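Local coordinates for beta-galactosidase/beta-glucuronidase (Faecalibacterium prausnitzii L2-6, PDB 6MVF), which binds flavin mononucleotide and is a glycoside hydrolase family 2 beta-glucuronidase, hydrolysing beta-glucuronides, at residues A[585-594]-A[651-661]. Sequence-based numbering, arbitrary orientation.
Sequences GRRHAQRAGE and LEKVETEPACY
Gln590 and Arg591 pair in parallel with Glu652 and Lys653, the two short strands running at 37° to each other. Glu652 N donates to Ala589 O, and Glu652 O accepts from Arg591 N at 2.9 Å; Val654 N completes the ladder on Arg591 O. Strand 590-592 thereby forms one outer edge of a five-stranded mixed sheet in which only the 590-592/646-654 pair is parallel, the remaining pairs being antiparallel. Beyond the pairing, 655-661 folds back over the outer side of that edge strand. There Glu657 OE2 takes Ala592 N on its anti lone pair at 2.9 Å, while His588 NE2 reaches it from above the carboxylate plane at 3.0 Å; Asn498 is a further donor. Replacing Glu657 by alanine removes the carboxylate and would probably leave His588 NE2 and Ala592 N without this acceptor. Tyr661 OH accepts from Gln590 N at 3.0 Å, and Pro658 CG sits over the centre of the tyrosine ring. Glu652, its CG turned opposite the backbone N (chi1 -168°) and its chain extended, runs alongside Gln590; Gln590 NE2 donates to Glu652 OE1 at 3.1 Å, which Arg229 of the second subunit also binds. Leu651 CD1 lies over one face of the Arg591 guanidinium, bonded to His588 O, Gly585 O and Glu597 O.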
loop_
_atom_site.group_PDB
_atom_site.type_symbol
_atom_site.label_atom_id
_atom_site.label_comp_id
_atom_site.label_asym_id
_atom_site.label_seq_id
_atom_site.Cartn_x
_atom_site.Cartn_y
_atom_site.Cartn_z
ATOM N N GLY A 585 -34.713 17.615 8.041
ATOM C CA GLY A 585 -35.242 18.700 7.244
ATOM C C GLY A 585 -34.250 19.733 6.758
ATOM O O GLY A 585 -34.677 20.833 6.383
ATOM N N ARG A 586 -32.946 19.413 6.719
ATOM C CA ARG A 586 -31.961 20.393 6.266
ATOM C C ARG A 586 -32.226 20.846 4.820
ATOM O O ARG A 586 -31.926 21.997 4.470
ATOM C CB ARG A 586 -30.543 19.826 6.398
ATOM C CG ARG A 586 -30.249 18.840 5.303
ATOM C CD ARG A 586 -28.881 18.243 5.331
ATOM N NE ARG A 586 -28.572 17.500 6.540
ATOM C CZ ARG A 586 -27.450 16.802 6.679
ATOM N NH1 ARG A 586 -26.579 16.767 5.675
ATOM N NH2 ARG A 586 -27.188 16.156 7.807
ATOM N N ARG A 587 -32.785 19.965 3.974
ATOM C CA ARG A 587 -33.138 20.331 2.608
ATOM C C ARG A 587 -34.454 21.098 2.532
ATOM O O ARG A 587 -34.731 21.726 1.503
ATOM C CB ARG A 587 -33.175 19.084 1.714
ATOM C CG ARG A 587 -31.780 18.533 1.438
ATOM C CD ARG A 587 -31.761 17.106 0.894
ATOM N NE ARG A 587 -32.057 16.112 1.915
ATOM C CZ ARG A 587 -31.166 15.551 2.728
ATOM N NH1 ARG A 587 -29.871 15.868 2.659
ATOM N NH2 ARG A 587 -31.578 14.668 3.624
ATOM N N HIS A 588 -35.248 21.105 3.605
ATOM C CA HIS A 588 -36.324 22.087 3.760
ATOM C C HIS A 588 -35.697 23.388 4.278
ATOM O O HIS A 588 -35.960 23.853 5.389
ATOM C CB HIS A 588 -37.411 21.547 4.687
ATOM C CG HIS A 588 -38.679 22.348 4.689
ATOM N ND1 HIS A 588 -39.862 21.863 5.213
ATOM C CD2 HIS A 588 -38.950 23.603 4.249
ATOM C CE1 HIS A 588 -40.806 22.780 5.082
ATOM N NE2 HIS A 588 -40.278 23.845 4.504
ATOM N N ALA A 589 -34.829 23.960 3.429
ATOM C CA ALA A 589 -33.928 25.032 3.851
ATOM C C ALA A 589 -34.675 26.328 4.167
ATOM O O ALA A 589 -34.326 27.036 5.119
ATOM C CB ALA A 589 -32.877 25.271 2.772
ATOM N N GLN A 590 -35.693 26.665 3.390
ATOM C CA GLN A 590 -36.436 27.910 3.569
ATOM C C GLN A 590 -37.810 27.593 4.148
ATOM O O GLN A 590 -38.600 26.879 3.524
ATOM C CB GLN A 590 -36.541 28.655 2.238
ATOM C CG GLN A 590 -35.233 29.327 1.824
ATOM C CD GLN A 590 -35.186 29.647 0.344
ATOM O OE1 GLN A 590 -35.984 29.132 -0.420
ATOM N NE2 GLN A 590 -34.239 30.491 -0.068
ATOM N N ARG A 591 -38.091 28.115 5.340
ATOM C CA ARG A 591 -39.291 27.769 6.100
ATOM C C ARG A 591 -40.176 28.994 6.271
ATOM O O ARG A 591 -39.751 29.994 6.857
ATOM C CB ARG A 591 -38.925 27.190 7.471
ATOM C CG ARG A 591 -37.938 26.055 7.376
ATOM C CD ARG A 591 -38.383 24.889 8.164
ATOM N NE ARG A 591 -37.513 23.736 7.994
ATOM C CZ ARG A 591 -37.492 22.728 8.856
ATOM N NH1 ARG A 591 -38.289 22.781 9.914
ATOM N NH2 ARG A 591 -36.687 21.686 8.675
ATOM N N ALA A 592 -41.412 28.897 5.785
ATOM C CA ALA A 592 -42.422 29.935 5.938
ATOM C C ALA A 592 -43.370 29.583 7.076
ATOM O O ALA A 592 -43.714 28.414 7.280
ATOM C CB ALA A 592 -43.210 30.115 4.640
ATOM N N GLY A 593 -43.786 30.600 7.819
ATOM C CA GLY A 593 -44.671 30.388 8.954
ATOM C C GLY A 593 -44.186 31.072 10.217
ATOM O O GLY A 593 -42.992 31.353 10.370
ATOM N N GLU A 594 -45.098 31.364 11.135
ATOM C CA GLU A 594 -44.677 32.012 12.371
ATOM C C GLU A 594 -43.843 31.063 13.218
ATOM O O GLU A 594 -42.889 31.490 13.880
ATOM C CB GLU A 594 -45.891 32.519 13.145
ATOM C CG GLU A 594 -45.609 33.796 13.924
ATOM C CD GLU A 594 -45.537 33.573 15.432
ATOM O OE1 GLU A 594 -46.498 33.002 16.006
ATOM O OE2 GLU A 594 -44.516 33.970 16.046
ATOM N N LEU A 651 -31.113 27.259 8.816
ATOM C CA LEU A 651 -32.393 27.436 8.157
ATOM C C LEU A 651 -32.605 28.920 7.906
ATOM O O LEU A 651 -31.978 29.773 8.548
ATOM C CB LEU A 651 -33.540 26.858 8.997
ATOM C CG LEU A 651 -33.522 25.322 9.166
ATOM C CD1 LEU A 651 -34.769 24.833 9.873
ATOM C CD2 LEU A 651 -33.345 24.575 7.830
ATOM N N GLU A 652 -33.461 29.220 6.928
ATOM C CA GLU A 652 -33.831 30.588 6.590
ATOM C C GLU A 652 -35.330 30.757 6.783
ATOM O O GLU A 652 -36.122 30.008 6.201
ATOM C CB GLU A 652 -33.436 30.934 5.152
ATOM C CG GLU A 652 -33.532 32.439 4.830
ATOM C CD GLU A 652 -33.339 32.777 3.338
ATOM O OE1 GLU A 652 -33.191 31.836 2.521
ATOM O OE2 GLU A 652 -33.354 33.990 2.983
ATOM N N LYS A 653 -35.718 31.738 7.598
ATOM C CA LYS A 653 -37.107 32.174 7.616
ATOM C C LYS A 653 -37.440 32.930 6.333
ATOM O O LYS A 653 -36.690 33.808 5.894
ATOM C CB LYS A 653 -37.390 33.050 8.835
ATOM C CG LYS A 653 -38.892 33.332 8.999
ATOM C CD LYS A 653 -39.231 34.142 10.237
ATOM C CE LYS A 653 -40.711 34.497 10.218
ATOM N NZ LYS A 653 -41.204 34.931 11.538
ATOM N N VAL A 654 -38.564 32.578 5.719
ATOM C CA VAL A 654 -39.018 33.217 4.490
ATOM C C VAL A 654 -40.519 33.464 4.595
ATOM O O VAL A 654 -41.215 32.884 5.432
ATOM C CB VAL A 654 -38.699 32.384 3.225
ATOM C CG1 VAL A 654 -37.215 32.354 2.977
ATOM C CG2 VAL A 654 -39.235 30.970 3.358
ATOM N N GLU A 655 -41.007 34.355 3.737
ATOM C CA GLU A 655 -42.424 34.691 3.748
ATOM C C GLU A 655 -43.243 33.618 3.044
ATOM O O GLU A 655 -44.282 33.190 3.552
ATOM C CB GLU A 655 -42.642 36.062 3.100
ATOM C CG GLU A 655 -44.064 36.587 3.183
ATOM C CD GLU A 655 -44.522 36.851 4.617
ATOM O OE1 GLU A 655 -43.688 36.809 5.556
ATOM O OE2 GLU A 655 -45.733 37.110 4.805
ATOM N N THR A 656 -42.796 33.180 1.870
ATOM C CA THR A 656 -43.443 32.097 1.146
ATOM C C THR A 656 -42.370 31.146 0.641
ATOM O O THR A 656 -41.360 31.583 0.075
ATOM C CB THR A 656 -44.290 32.618 -0.023
ATOM O OG1 THR A 656 -43.461 32.806 -1.175
ATOM C CG2 THR A 656 -44.937 33.930 0.328
ATOM N N GLU A 657 -42.598 29.850 0.835
ATOM C CA GLU A 657 -41.588 28.872 0.487
ATOM C C GLU A 657 -41.522 28.724 -1.026
ATOM O O GLU A 657 -42.512 28.973 -1.719
ATOM C CB GLU A 657 -41.893 27.538 1.153
ATOM C CG GLU A 657 -41.790 27.627 2.681
ATOM C CD GLU A 657 -41.934 26.292 3.374
ATOM O OE1 GLU A 657 -41.953 25.256 2.654
ATOM O OE2 GLU A 657 -42.030 26.285 4.636
ATOM N N PRO A 658 -40.351 28.364 -1.565
ATOM C CA PRO A 658 -40.170 28.364 -3.026
ATOM C C PRO A 658 -41.081 27.381 -3.750
ATOM O O PRO A 658 -41.419 26.309 -3.238
ATOM C CB PRO A 658 -38.692 27.980 -3.197
ATOM C CG PRO A 658 -38.297 27.338 -1.866
ATOM C CD PRO A 658 -39.063 28.195 -0.879
ATOM N N ALA A 659 -41.473 27.772 -4.970
ATOM C CA ALA A 659 -42.297 26.913 -5.816
ATOM C C ALA A 659 -41.666 25.541 -5.988
ATOM O O ALA A 659 -42.372 24.531 -6.053
ATOM C CB ALA A 659 -42.507 27.575 -7.180
ATOM N N CYS A 660 -40.331 25.483 -6.048
ATOM C CA CYS A 660 -39.607 24.244 -6.302
ATOM C C CYS A 660 -39.631 23.260 -5.130
ATOM O O CYS A 660 -39.087 22.163 -5.274
ATOM C CB CYS A 660 -38.152 24.555 -6.684
ATOM S SG CYS A 660 -37.096 25.149 -5.319
ATOM N N TYR A 661 -40.209 23.611 -3.978
ATOM C CA TYR A 661 -40.445 22.583 -2.966
ATOM C C TYR A 661 -41.697 21.756 -3.223
ATOM O O TYR A 661 -41.979 20.867 -2.414
ATOM C CB TYR A 661 -40.584 23.170 -1.565
ATOM C CG TYR A 661 -39.324 23.685 -0.946
ATOM C CD1 TYR A 661 -38.084 23.467 -1.540
ATOM C CD2 TYR A 661 -39.368 24.396 0.250
ATOM C CE1 TYR A 661 -36.921 23.955 -0.961
ATOM C CE2 TYR A 661 -38.214 24.883 0.837
ATOM C CZ TYR A 661 -36.995 24.659 0.231
ATOM O OH TYR A 661 -35.858 25.162 0.821
#